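Local coordinates for double-stranded RNA-binding protein 1 (Arabidopsis thaliana, PDB 3ADG) that binds double-stranded RNA and assists DICER-LIKE 1 in the accurate processing of primary and precursor microRNAs in the nucleus, at residues 4-9 against 62-67; 20-25 against 39-44; 35-40 against 47-52. All blocks are in the same frame, centred on the assembly; numbering follows the deposited sequence.

The three contacts lie in the first double-stranded RNA-binding domain of the protein, an alpha-beta-beta-beta-alpha fold. Contact 1 pairs its two helices, 5-15 and 56-71, which come first and last along the chain; contacts 2 and 3 lie between them and build the antiparallel sheet. Contact 2 joins strands 22-28 and 35-42, contact 3 joins 35-42 and 45-48, so the central strand serves both, and T39 and V40 belong to each. Their centres are all about 10 to 12 Å apart. Contact 1 forms the helix layer, and it meets the sheet where L9 touches P21, A63 touches V40 and S62 reaches L50, giving the compact two-layer body of this RNA-binding domain.

Contact 1. Residues 4-9 against 62-67; sequences VFKSRL and SAAEVA
F5 and E65 pack side by side where helix 5-15 meets helix 56-71. The CB of E65 sits over the middle of the F5 ring, 3.8 Å from its centroid and only 10° off the ring normal, a CH-pi contact. From there the glutamate chain runs on extended beside the ring, and its carboxylate lies stacked on it with the two planes 12° apart. E65 CG stands anti to the backbone N, which lays the whole methylene chain along the aromatic face. The long aliphatic stem of a glutamate suits this place, since it covers the ring while its acid end reaches R69 in a salt bridge through OE1.

At the root of the F5 side chain the helices come closest at A64, whose CB lies 3.6 Å from CB of F5 and equally near F5 C. With contacts this close, a side chain larger than alanine's methyl would probably push the helices apart; the short-segment axes approach to 8.3 Å at a crossing angle of 45°. These are the first and last helices of the alpha-beta-beta-beta-alpha fold of double-stranded RNA-binding domains, which pack against each other and on one face of the sheet.

One turn on, both methyls of L9 straddle A67 CB, CD1 at 3.8 Å and CD2 at 3.9 Å, and CD2 also reaches back to A64 CB at 4.1 Å. The same leucine also touches L68, L71 and V40, joining the helix interface to the core. K6, at the flank of A64, carries its ammonium group away to a salt bridge with E60, while its backbone N-H is taken up by OE1 of Q61.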
ATOM      1  N   VAL A   4       4.008 -10.467   1.547  1.00 36.31           N
ATOM      2  CA  VAL A   4       4.809 -10.277   0.338  1.00 33.76           C
ATOM      3  C   VAL A   4       4.332  -9.251  -0.724  1.00 31.03           C
ATOM      4  O   VAL A   4       4.969  -9.110  -1.757  1.00 30.18           O
ATOM      5  CB  VAL A   4       5.178 -11.690  -0.311  1.00 35.39           C
ATOM      6  CG1 VAL A   4       3.936 -12.394  -0.848  1.00 36.18           C
ATOM      7  CG2 VAL A   4       6.264 -11.573  -1.388  1.00 36.57           C
ATOM      8  N   PHE A   5       3.248  -8.513  -0.459  1.00 28.69           N
ATOM      9  CA  PHE A   5       2.678  -7.629  -1.474  1.00 28.18           C
ATOM     10  C   PHE A   5       3.605  -6.453  -1.816  1.00 27.92           C
ATOM     11  O   PHE A   5       3.816  -6.159  -2.996  1.00 27.92           O
ATOM     12  CB  PHE A   5       1.280  -7.165  -1.071  1.00 28.63           C
ATOM     13  CG  PHE A   5       0.332  -8.293  -0.793  1.00 25.94           C
ATOM     14  CD1 PHE A   5      -0.202  -8.450   0.479  1.00 27.38           C
ATOM     15  CD2 PHE A   5      -0.012  -9.221  -1.810  1.00 28.57           C
ATOM     16  CE1 PHE A   5      -1.109  -9.515   0.767  1.00 28.22           C
ATOM     17  CE2 PHE A   5      -0.891 -10.303  -1.540  1.00 28.59           C
ATOM     18  CZ  PHE A   5      -1.440 -10.444  -0.255  1.00 30.08           C
ATOM     19  N   LYS A   6       4.210  -5.821  -0.797  1.00 28.29           N
ATOM     20  CA  LYS A   6       5.099  -4.671  -1.078  1.00 28.50           C
ATOM     21  C   LYS A   6       6.266  -5.068  -1.978  1.00 28.73           C
ATOM     22  O   LYS A   6       6.518  -4.407  -2.973  1.00 28.16           O
ATOM     23  CB  LYS A   6       5.632  -4.020   0.201  1.00 29.63           C
ATOM     24  CG  LYS A   6       4.553  -3.287   1.021  1.00 30.66           C
ATOM     25  CD  LYS A   6       5.151  -2.760   2.335  1.00 29.51           C
ATOM     26  CE  LYS A   6       5.908  -1.432   2.192  1.00 32.36           C
ATOM     27  NZ  LYS A   6       6.455  -0.980   3.572  1.00 30.55           N
ATOM     28  N   SER A   7       6.953  -6.148  -1.636  1.00 28.86           N
ATOM     29  CA  SER A   7       8.059  -6.600  -2.489  1.00 28.18           C
ATOM     30  C   SER A   7       7.598  -6.972  -3.934  1.00 27.75           C
ATOM     31  O   SER A   7       8.298  -6.652  -4.911  1.00 27.62           O
ATOM     32  CB  SER A   7       8.889  -7.703  -1.818  1.00 30.16           C
ATOM     33  OG  SER A   7       8.089  -8.817  -1.498  1.00 30.40           O
ATOM     34  N   ARG A   8       6.412  -7.587  -4.078  1.00 27.29           N
ATOM     35  CA  ARG A   8       5.925  -7.987  -5.421  1.00 28.51           C
ATOM     36  C   ARG A   8       5.625  -6.738  -6.257  1.00 28.99           C
ATOM     37  O   ARG A   8       5.844  -6.706  -7.476  1.00 30.34           O
ATOM     38  CB  ARG A   8       4.664  -8.850  -5.322  1.00 28.67           C
ATOM     39  CG  ARG A   8       4.933 -10.250  -4.855  1.00 30.00           C
ATOM     40  CD  ARG A   8       3.636 -11.027  -4.917  1.00 33.09           C
ATOM     41  NE  ARG A   8       3.781 -12.344  -4.320  1.00 39.07           N
ATOM     42  CZ  ARG A   8       2.753 -12.997  -3.787  1.00 38.45           C
ATOM     43  NH1 ARG A   8       1.535 -12.440  -3.841  1.00 38.60           N
ATOM     44  NH2 ARG A   8       2.936 -14.189  -3.232  1.00 38.48           N
ATOM     45  N   LEU A   9       5.149  -5.693  -5.591  1.00 28.50           N
ATOM     46  CA  LEU A   9       4.821  -4.459  -6.296  1.00 29.00           C
ATOM     47  C   LEU A   9       6.119  -3.754  -6.690  1.00 29.74           C
ATOM     48  O   LEU A   9       6.227  -3.210  -7.787  1.00 28.96           O
ATOM     49  CB  LEU A   9       3.955  -3.542  -5.434  1.00 27.78           C
ATOM     50  CG  LEU A   9       3.346  -2.341  -6.148  1.00 29.05           C
ATOM     51  CD1 LEU A   9       2.371  -2.823  -7.197  1.00 29.08           C
ATOM     52  CD2 LEU A   9       2.651  -1.450  -5.105  1.00 30.70           C
ATOM     53  N   SER A  62      -1.695  -3.951   2.515  1.00 27.07           N
ATOM     54  CA  SER A  62      -3.067  -4.006   1.969  1.00 27.54           C
ATOM     55  C   SER A  62      -3.172  -3.136   0.680  1.00 27.21           C
ATOM     56  O   SER A  62      -3.759  -3.575  -0.318  1.00 27.31           O
ATOM     57  CB  SER A  62      -4.066  -3.569   3.040  1.00 27.37           C
ATOM     58  OG  SER A  62      -5.392  -3.423   2.507  1.00 28.08           O
ATOM     59  N   ALA A  63      -2.579  -1.946   0.729  1.00 27.41           N
ATOM     60  CA  ALA A  63      -2.527  -1.029  -0.424  1.00 25.98           C
ATOM     61  C   ALA A  63      -1.820  -1.738  -1.604  1.00 26.17           C
ATOM     62  O   ALA A  63      -2.310  -1.656  -2.752  1.00 26.61           O
ATOM     63  CB  ALA A  63      -1.788   0.274  -0.065  1.00 27.04           C
ATOM     64  N   ALA A  64      -0.683  -2.399  -1.315  1.00 21.33           N
ATOM     65  CA  ALA A  64       0.109  -3.094  -2.356  1.00 20.31           C
ATOM     66  C   ALA A  64      -0.717  -4.233  -2.957  1.00 19.66           C
ATOM     67  O   ALA A  64      -0.746  -4.396  -4.175  1.00 18.83           O
ATOM     68  CB  ALA A  64       1.428  -3.607  -1.784  1.00 21.27           C
ATOM     69  N   GLU A  65      -1.463  -4.949  -2.108  1.00 17.44           N
ATOM     70  CA  GLU A  65      -2.337  -6.013  -2.580  1.00 18.03           C
ATOM     71  C   GLU A  65      -3.370  -5.467  -3.579  1.00 17.49           C
ATOM     72  O   GLU A  65      -3.591  -6.048  -4.651  1.00 19.02           O
ATOM     73  CB  GLU A  65      -3.079  -6.662  -1.419  1.00 17.16           C
ATOM     74  CG  GLU A  65      -4.054  -7.758  -1.953  1.00 18.72           C
ATOM     75  CD  GLU A  65      -4.868  -8.443  -0.887  1.00 21.84           C
ATOM     76  OE1 GLU A  65      -5.649  -9.348  -1.265  1.00 21.65           O
ATOM     77  OE2 GLU A  65      -4.685  -8.130   0.298  1.00 21.96           O
ATOM     78  N   VAL A  66      -4.006  -4.358  -3.199  1.00 17.44           N
ATOM     79  CA  VAL A  66      -5.016  -3.699  -4.056  1.00 18.47           C
ATOM     80  C   VAL A  66      -4.397  -3.315  -5.392  1.00 19.12           C
ATOM     81  O   VAL A  66      -4.966  -3.604  -6.446  1.00 17.95           O
ATOM     82  CB  VAL A  66      -5.641  -2.475  -3.360  1.00 18.12           C
ATOM     83  CG1 VAL A  66      -6.500  -1.652  -4.338  1.00 20.64           C
ATOM     84  CG2 VAL A  66      -6.479  -2.968  -2.113  1.00 19.58           C
ATOM     85  N   ALA A  67      -3.216  -2.687  -5.334  1.00 18.38           N
ATOM     86  CA  ALA A  67      -2.462  -2.287  -6.547  1.00 19.10           C
ATOM     87  C   ALA A  67      -2.226  -3.483  -7.482  1.00 18.18           C
ATOM     88  O   ALA A  67      -2.587  -3.441  -8.679  1.00 19.40           O
ATOM     89  CB  ALA A  67      -1.104  -1.632  -6.139  1.00 19.37           C
TER

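Contact 2. Residues 20-25 against 39-44; sequences TPVYEI and TVILDG
Y23 and V40 stand side by side on the helix-facing side of the sheet, with one methyl of the valine over the tyrosine ring. This CG2 methyl is 3.7 Å from the ring centroid, 22° off the normal, over the face but displaced toward the rim. Standing anti to the backbone N, CG2 points to where it meets the Y23 ring face and P21 together. The fit against the proline is tight, with P21 CB 3.5 Å from V40 CG2. Beyond it P21 CG lies beside L42 CD1, a looser apolar contact.

On the other face V22 lies alongside I41, CG1 to CB 3.8 Å. The I41 side chain then reaches along to E24, whose extended stem crosses it obliquely; I41 CD1 is 3.6 Å from E24 OE1. A beta-branched isoleucine suits a strand, and its CD1 end covers the E24 stem: E24 offers its CG methylene to it and sends OE2 to a salt bridge with R46 of the third strand.

These strands make the first beta hairpin of the alpha-beta-beta-beta-alpha dsRNA-binding fold, and antiparallel pairing holds their register. V22 with I41 and E24 with T39 are hydrogen-bonded pairs, with Y23 and V40 the non-hydrogen-bonded pair between them. I41 N to V22 O is 2.8 Å, and a water continues the pairing past V22 by donating to both T20 O and I41 O.

P21 rests on L9 and A13 of helix 5-15, and Y23, in a cation-pi contact with K6, leans on A64 and E60 of helix 56-71; strand 45-48 lines the far side of strand 35-42, through Y47 and R46.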
ATOM      1  N   THR A  20       9.930   3.407  -7.732  1.00 30.25           N
ATOM      2  CA  THR A  20       9.532   2.651  -6.546  1.00 29.77           C
ATOM      3  C   THR A  20       8.211   3.179  -6.032  1.00 29.87           C
ATOM      4  O   THR A  20       8.066   4.411  -5.896  1.00 29.38           O
ATOM      5  CB  THR A  20      10.636   2.746  -5.468  1.00 30.52           C
ATOM      6  OG1 THR A  20      11.839   2.159  -5.998  1.00 29.34           O
ATOM      7  CG2 THR A  20      10.220   2.011  -4.185  1.00 31.46           C
ATOM      8  N   PRO A  21       7.235   2.266  -5.769  1.00 30.37           N
ATOM      9  CA  PRO A  21       5.954   2.714  -5.204  1.00 29.91           C
ATOM     10  C   PRO A  21       6.220   3.488  -3.936  1.00 30.72           C
ATOM     11  O   PRO A  21       7.089   3.101  -3.145  1.00 29.81           O
ATOM     12  CB  PRO A  21       5.221   1.406  -4.850  1.00 30.61           C
ATOM     13  CG  PRO A  21       5.830   0.349  -5.719  1.00 30.24           C
ATOM     14  CD  PRO A  21       7.268   0.803  -5.990  1.00 29.47           C
ATOM     15  N   VAL A  22       5.498   4.590  -3.751  1.00 31.31           N
ATOM     16  CA  VAL A  22       5.545   5.323  -2.503  1.00 31.47           C
ATOM     17  C   VAL A  22       4.216   5.150  -1.727  1.00 30.98           C
ATOM     18  O   VAL A  22       3.161   5.041  -2.315  1.00 31.18           O
ATOM     19  CB  VAL A  22       5.856   6.825  -2.701  1.00 33.35           C
ATOM     20  CG1 VAL A  22       4.719   7.581  -3.387  1.00 33.41           C
ATOM     21  CG2 VAL A  22       6.099   7.449  -1.376  1.00 35.78           C
ATOM     22  N   TYR A  23       4.317   5.188  -0.404  1.00 30.52           N
ATOM     23  CA  TYR A  23       3.201   4.962   0.480  1.00 29.97           C
ATOM     24  C   TYR A  23       2.876   6.214   1.291  1.00 30.02           C
ATOM     25  O   TYR A  23       3.758   6.802   1.935  1.00 30.73           O
ATOM     26  CB  TYR A  23       3.504   3.775   1.408  1.00 29.47           C
ATOM     27  CG  TYR A  23       3.647   2.494   0.649  1.00 30.87           C
ATOM     28  CD1 TYR A  23       4.852   2.172   0.029  1.00 29.50           C
ATOM     29  CD2 TYR A  23       2.551   1.624   0.500  1.00 30.80           C
ATOM     30  CE1 TYR A  23       4.984   0.981  -0.708  1.00 26.54           C
ATOM     31  CE2 TYR A  23       2.671   0.433  -0.222  1.00 30.56           C
ATOM     32  CZ  TYR A  23       3.885   0.139  -0.846  1.00 29.54           C
ATOM     33  OH  TYR A  23       4.014  -1.009  -1.589  1.00 30.32           O
ATOM     34  N   GLU A  24       1.610   6.616   1.252  1.00 30.40           N
ATOM     35  CA  GLU A  24       1.089   7.578   2.216  1.00 31.30           C
ATOM     36  C   GLU A  24       0.442   6.763   3.347  1.00 32.29           C
ATOM     37  O   GLU A  24      -0.259   5.777   3.083  1.00 31.53           O
ATOM     38  CB  GLU A  24       0.051   8.489   1.563  1.00 31.47           C
ATOM     39  CG  GLU A  24       0.576   9.496   0.559  1.00 32.47           C
ATOM     40  CD  GLU A  24      -0.555  10.120  -0.239  1.00 32.89           C
ATOM     41  OE1 GLU A  24      -0.266  10.867  -1.174  1.00 32.81           O
ATOM     42  OE2 GLU A  24      -1.737   9.838   0.080  1.00 34.77           O
ATOM     43  N   ILE A  25       0.747   7.136   4.589  1.00 32.89           N
ATOM     44  CA  ILE A  25       0.204   6.489   5.784  1.00 33.59           C
ATOM     45  C   ILE A  25      -0.750   7.483   6.471  1.00 33.06           C
ATOM     46  O   ILE A  25      -0.353   8.603   6.792  1.00 31.13           O
ATOM     47  CB  ILE A  25       1.344   6.080   6.786  1.00 34.69           C
ATOM     48  CG1 ILE A  25       2.382   5.143   6.116  1.00 34.70           C
ATOM     49  CG2 ILE A  25       0.772   5.473   8.064  1.00 35.22           C
ATOM     50  CD1 ILE A  25       3.716   5.026   6.857  1.00 33.97           C
ATOM     51  N   THR A  39      -2.318   4.623   1.177  1.00 29.30           N
ATOM     52  CA  THR A  39      -2.468   4.763  -0.251  1.00 28.98           C
ATOM     53  C   THR A  39      -1.088   4.540  -0.800  1.00 28.57           C
ATOM     54  O   THR A  39      -0.126   5.132  -0.286  1.00 28.76           O
ATOM     55  CB  THR A  39      -2.963   6.170  -0.662  1.00 28.71           C
ATOM     56  OG1 THR A  39      -4.226   6.432  -0.045  1.00 30.61           O
ATOM     57  CG2 THR A  39      -3.112   6.278  -2.217  1.00 30.76           C
ATOM     58  N   VAL A  40      -0.995   3.643  -1.774  1.00 27.99           N
ATOM     59  CA  VAL A  40       0.227   3.449  -2.556  1.00 29.04           C
ATOM     60  C   VAL A  40       0.069   4.182  -3.874  1.00 29.20           C
ATOM     61  O   VAL A  40      -1.000   4.111  -4.528  1.00 30.59           O
ATOM     62  CB  VAL A  40       0.664   1.941  -2.749  1.00 27.92           C
ATOM     63  CG1 VAL A  40      -0.322   1.157  -3.602  1.00 29.97           C
ATOM     64  CG2 VAL A  40       2.099   1.839  -3.349  1.00 28.47           C
ATOM     65  N   ILE A  41       1.140   4.869  -4.264  1.00 30.01           N
ATOM     66  CA  ILE A  41       1.170   5.615  -5.496  1.00 30.92           C
ATOM     67  C   ILE A  41       2.238   5.031  -6.425  1.00 31.91           C
ATOM     68  O   ILE A  41       3.431   4.974  -6.076  1.00 31.55           O
ATOM     69  CB  ILE A  41       1.391   7.121  -5.242  1.00 31.16           C
ATOM     70  CG1 ILE A  41       0.328   7.654  -4.262  1.00 32.22           C
ATOM     71  CG2 ILE A  41       1.358   7.895  -6.550  1.00 31.27           C
ATOM     72  CD1 ILE A  41       0.813   7.816  -2.777  1.00 32.36           C
ATOM     73  N   LEU A  42       1.781   4.591  -7.596  1.00 32.20           N
ATOM     74  CA  LEU A  42       2.641   3.966  -8.603  1.00 33.78           C
ATOM     75  C   LEU A  42       2.274   4.484  -9.987  1.00 33.75           C
ATOM     76  O   LEU A  42       1.107   4.466 -10.378  1.00 33.40           O
ATOM     77  CB  LEU A  42       2.515   2.422  -8.551  1.00 33.67           C
ATOM     78  CG  LEU A  42       3.322   1.655  -9.618  1.00 34.61           C
ATOM     79  CD1 LEU A  42       4.849   1.821  -9.422  1.00 36.99           C
ATOM     80  CD2 LEU A  42       2.871   0.188  -9.687  1.00 35.66           C
ATOM     81  N   ASP A  43       3.274   4.955 -10.728  1.00 34.35           N
ATOM     82  CA  ASP A  43       3.040   5.465 -12.089  1.00 35.27           C
ATOM     83  C   ASP A  43       1.866   6.456 -12.104  1.00 34.94           C
ATOM     84  O   ASP A  43       1.005   6.379 -12.985  1.00 35.71           O
ATOM     85  CB  ASP A  43       2.777   4.294 -13.050  1.00 35.78           C
ATOM     86  CG  ASP A  43       2.915   4.690 -14.523  1.00 37.00           C
ATOM     87  OD1 ASP A  43       3.646   5.656 -14.828  1.00 35.14           O
ATOM     88  OD2 ASP A  43       2.292   4.014 -15.371  1.00 38.98           O
ATOM     89  N   GLY A  44       1.819   7.344 -11.110  1.00 34.75           N
ATOM     90  CA  GLY A  44       0.758   8.351 -11.006  1.00 34.54           C
ATOM     91  C   GLY A  44      -0.568   7.863 -10.423  1.00 34.99           C
ATOM     92  O   GLY A  44      -1.413   8.682 -10.037  1.00 35.36           O
TER
HETATM   93  O   HOH W   1       5.576   6.243  -6.956  1.00 36.62           O

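Contact 3. Residues 35-40 against 47-52; sequences LFQSTV and YNSLPG
With S49 OG placed between its own backbone N and carbonyl carbon, the hydroxyl of S49 faces the edge of strand 35-42 and accepts the N-H of S38, OG to N 2.8 Å, nearly straight. The same oxygen gives its proton to L50 O, whose carbonyl plane it approaches from above. Q37 has CG anti to its backbone N (chi1 -165°) and then bends at chi2, which brings its amide N-H up to the carbonyl of S49: NE2 donates to S49 O, 3.1 Å away at 174°. That oxygen lies in the amide plane of Q37, although the nitrogen sits 27° out of the carbonyl plane.

These side-chain bonds carry on where the beta hairpin of strands 35-42 and 45-48, the second hairpin of the dsRNA-binding fold, stops pairing regularly. Up to there V40 and Y47 form a hydrogen-bonded pair, Y47 N to V40 O being 2.8 Å, and S49 N to S38 O adds a further straight bond. A serine suits this place just beyond the end of strand 45-48, being small and able to donate and accept at once. Replacing Q37 by alanine would probably leave S49 O without its side-chain donor and the departing loop less firmly tied to the strand.

V40 CG1 meets Y47 CB at 3.8 Å, and the tyrosine side chain reaches A67 of helix 56-71. Toward the other end L35 CD2 packs on the G52 backbone, 3.6 Å from G52 O; G52 has a positive phi, which a residue without a side chain adopts readily.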
ATOM      1  N   LEU A  35      -5.787   3.659  14.230  1.00 27.86           N
ATOM      2  CA  LEU A  35      -6.161   2.862  13.051  1.00 27.71           C
ATOM      3  C   LEU A  35      -5.431   3.466  11.858  1.00 27.93           C
ATOM      4  O   LEU A  35      -5.251   4.684  11.805  1.00 27.91           O
ATOM      5  CB  LEU A  35      -7.678   2.878  12.859  1.00 27.49           C
ATOM      6  CG  LEU A  35      -8.451   2.095  13.927  1.00 28.10           C
ATOM      7  CD1 LEU A  35      -9.973   2.235  13.656  1.00 28.77           C
ATOM      8  CD2 LEU A  35      -8.022   0.606  14.037  1.00 26.93           C
ATOM      9  N   PHE A  36      -5.014   2.603  10.932  1.00 27.34           N
ATOM     10  CA  PHE A  36      -4.135   2.957   9.838  1.00 28.52           C
ATOM     11  C   PHE A  36      -4.769   2.548   8.523  1.00 29.41           C
ATOM     12  O   PHE A  36      -5.379   1.487   8.415  1.00 28.42           O
ATOM     13  CB  PHE A  36      -2.774   2.239   9.998  1.00 28.06           C
ATOM     14  CG  PHE A  36      -1.971   2.696  11.196  1.00 30.29           C
ATOM     15  CD1 PHE A  36      -2.222   2.191  12.475  1.00 29.67           C
ATOM     16  CD2 PHE A  36      -0.946   3.632  11.046  1.00 29.49           C
ATOM     17  CE1 PHE A  36      -1.460   2.601  13.581  1.00 29.35           C
ATOM     18  CE2 PHE A  36      -0.192   4.056  12.152  1.00 29.65           C
ATOM     19  CZ  PHE A  36      -0.449   3.564  13.405  1.00 29.05           C
ATOM     20  N   GLN A  37      -4.541   3.384   7.520  1.00 30.53           N
ATOM     21  CA  GLN A  37      -4.983   3.193   6.158  1.00 30.83           C
ATOM     22  C   GLN A  37      -3.816   3.694   5.337  1.00 30.31           C
ATOM     23  O   GLN A  37      -3.109   4.623   5.762  1.00 30.50           O
ATOM     24  CB  GLN A  37      -6.228   4.038   5.887  1.00 31.21           C
ATOM     25  CG  GLN A  37      -6.985   3.635   4.613  1.00 36.06           C
ATOM     26  CD  GLN A  37      -6.597   4.438   3.352  1.00 38.23           C
ATOM     27  OE1 GLN A  37      -6.101   5.572   3.425  1.00 37.52           O
ATOM     28  NE2 GLN A  37      -6.864   3.851   2.184  1.00 36.54           N
ATOM     29  N   SER A  38      -3.607   3.104   4.173  1.00 28.74           N
ATOM     30  CA  SER A  38      -2.500   3.559   3.332  1.00 29.50           C
ATOM     31  C   SER A  38      -2.948   3.696   1.878  1.00 29.47           C
ATOM     32  O   SER A  38      -3.827   2.974   1.412  1.00 29.19           O
ATOM     33  CB  SER A  38      -1.300   2.604   3.442  1.00 29.78           C
ATOM     34  OG  SER A  38      -0.272   2.982   2.552  1.00 30.93           O
ATOM     35  N   THR A  39      -2.318   4.623   1.177  1.00 29.30           N
ATOM     36  CA  THR A  39      -2.468   4.763  -0.251  1.00 28.98           C
ATOM     37  C   THR A  39      -1.088   4.540  -0.800  1.00 28.57           C
ATOM     38  O   THR A  39      -0.126   5.132  -0.286  1.00 28.76           O
ATOM     39  CB  THR A  39      -2.963   6.170  -0.662  1.00 28.71           C
ATOM     40  OG1 THR A  39      -4.226   6.432  -0.045  1.00 30.61           O
ATOM     41  CG2 THR A  39      -3.112   6.278  -2.217  1.00 30.76           C
ATOM     42  N   VAL A  40      -0.995   3.643  -1.774  1.00 27.99           N
ATOM     43  CA  VAL A  40       0.227   3.449  -2.556  1.00 29.04           C
ATOM     44  C   VAL A  40       0.069   4.182  -3.874  1.00 29.20           C
ATOM     45  O   VAL A  40      -1.000   4.111  -4.528  1.00 30.59           O
ATOM     46  CB  VAL A  40       0.664   1.941  -2.749  1.00 27.92           C
ATOM     47  CG1 VAL A  40      -0.322   1.157  -3.602  1.00 29.97           C
ATOM     48  CG2 VAL A  40       2.099   1.839  -3.349  1.00 28.47           C
ATOM     49  N   TYR A  47      -3.732   3.792  -5.180  1.00 29.98           N
ATOM     50  CA  TYR A  47      -4.508   2.591  -4.805  1.00 29.48           C
ATOM     51  C   TYR A  47      -4.634   2.595  -3.314  1.00 28.77           C
ATOM     52  O   TYR A  47      -3.629   2.752  -2.630  1.00 29.20           O
ATOM     53  CB  TYR A  47      -3.782   1.321  -5.227  1.00 30.18           C
ATOM     54  CG  TYR A  47      -3.364   1.266  -6.683  1.00 29.21           C
ATOM     55  CD1 TYR A  47      -2.123   1.742  -7.084  1.00 28.19           C
ATOM     56  CD2 TYR A  47      -4.220   0.728  -7.658  1.00 30.23           C
ATOM     57  CE1 TYR A  47      -1.738   1.680  -8.418  1.00 30.41           C
ATOM     58  CE2 TYR A  47      -3.829   0.635  -8.992  1.00 31.13           C
ATOM     59  CZ  TYR A  47      -2.591   1.128  -9.360  1.00 30.59           C
ATOM     60  OH  TYR A  47      -2.186   1.049 -10.659  1.00 33.81           O
ATOM     61  N   ASN A  48      -5.845   2.367  -2.812  1.00 29.39           N
ATOM     62  CA  ASN A  48      -6.102   2.517  -1.406  1.00 30.76           C
ATOM     63  C   ASN A  48      -6.237   1.175  -0.697  1.00 30.60           C
ATOM     64  O   ASN A  48      -6.886   0.267  -1.192  1.00 30.24           O
ATOM     65  CB  ASN A  48      -7.338   3.381  -1.205  1.00 31.19           C
ATOM     66  CG  ASN A  48      -7.059   4.835  -1.550  1.00 34.03           C
ATOM     67  OD1 ASN A  48      -7.323   5.303  -2.670  1.00 37.49           O
ATOM     68  ND2 ASN A  48      -6.466   5.532  -0.619  1.00 33.05           N
ATOM     69  N   SER A  49      -5.574   1.057   0.443  1.00 30.68           N
ATOM     70  CA  SER A  49      -5.799  -0.085   1.343  1.00 30.58           C
ATOM     71  C   SER A  49      -7.206  -0.091   1.949  1.00 30.25           C
ATOM     72  O   SER A  49      -7.961   0.922   1.956  1.00 28.83           O
ATOM     73  CB  SER A  49      -4.791  -0.037   2.493  1.00 30.26           C
ATOM     74  OG  SER A  49      -5.201   0.948   3.442  1.00 29.61           O
ATOM     75  N   LEU A  50      -7.537  -1.250   2.524  1.00 30.69           N
ATOM     76  CA  LEU A  50      -8.631  -1.352   3.476  1.00 32.06           C
ATOM     77  C   LEU A  50      -8.385  -0.444   4.706  1.00 31.76           C
ATOM     78  O   LEU A  50      -7.231  -0.116   5.010  1.00 31.56           O
ATOM     79  CB  LEU A  50      -8.782  -2.801   3.919  1.00 31.67           C
ATOM     80  CG  LEU A  50      -9.444  -3.725   2.884  1.00 36.05           C
ATOM     81  CD1 LEU A  50      -9.646  -5.097   3.501  1.00 36.37           C
ATOM     82  CD2 LEU A  50     -10.762  -3.141   2.355  1.00 37.46           C
ATOM     83  N   PRO A  51      -9.462  -0.029   5.412  1.00 31.89           N
ATOM     84  CA  PRO A  51      -9.220   0.785   6.611  1.00 31.03           C
ATOM     85  C   PRO A  51      -8.955  -0.100   7.821  1.00 30.03           C
ATOM     86  O   PRO A  51      -9.111  -1.361   7.769  1.00 30.63           O
ATOM     87  CB  PRO A  51     -10.580   1.485   6.811  1.00 31.53           C
ATOM     88  CG  PRO A  51     -11.574   0.428   6.406  1.00 32.17           C
ATOM     89  CD  PRO A  51     -10.904  -0.274   5.198  1.00 31.90           C
ATOM     90  N   GLY A  52      -8.582   0.530   8.930  1.00 28.30           N
ATOM     91  CA  GLY A  52      -8.686  -0.138  10.227  1.00 28.74           C
ATOM     92  C   GLY A  52      -7.544  -1.062  10.613  1.00 27.73           C
ATOM     93  O   GLY A  52      -7.706  -1.921  11.472  1.00 28.18           O
TER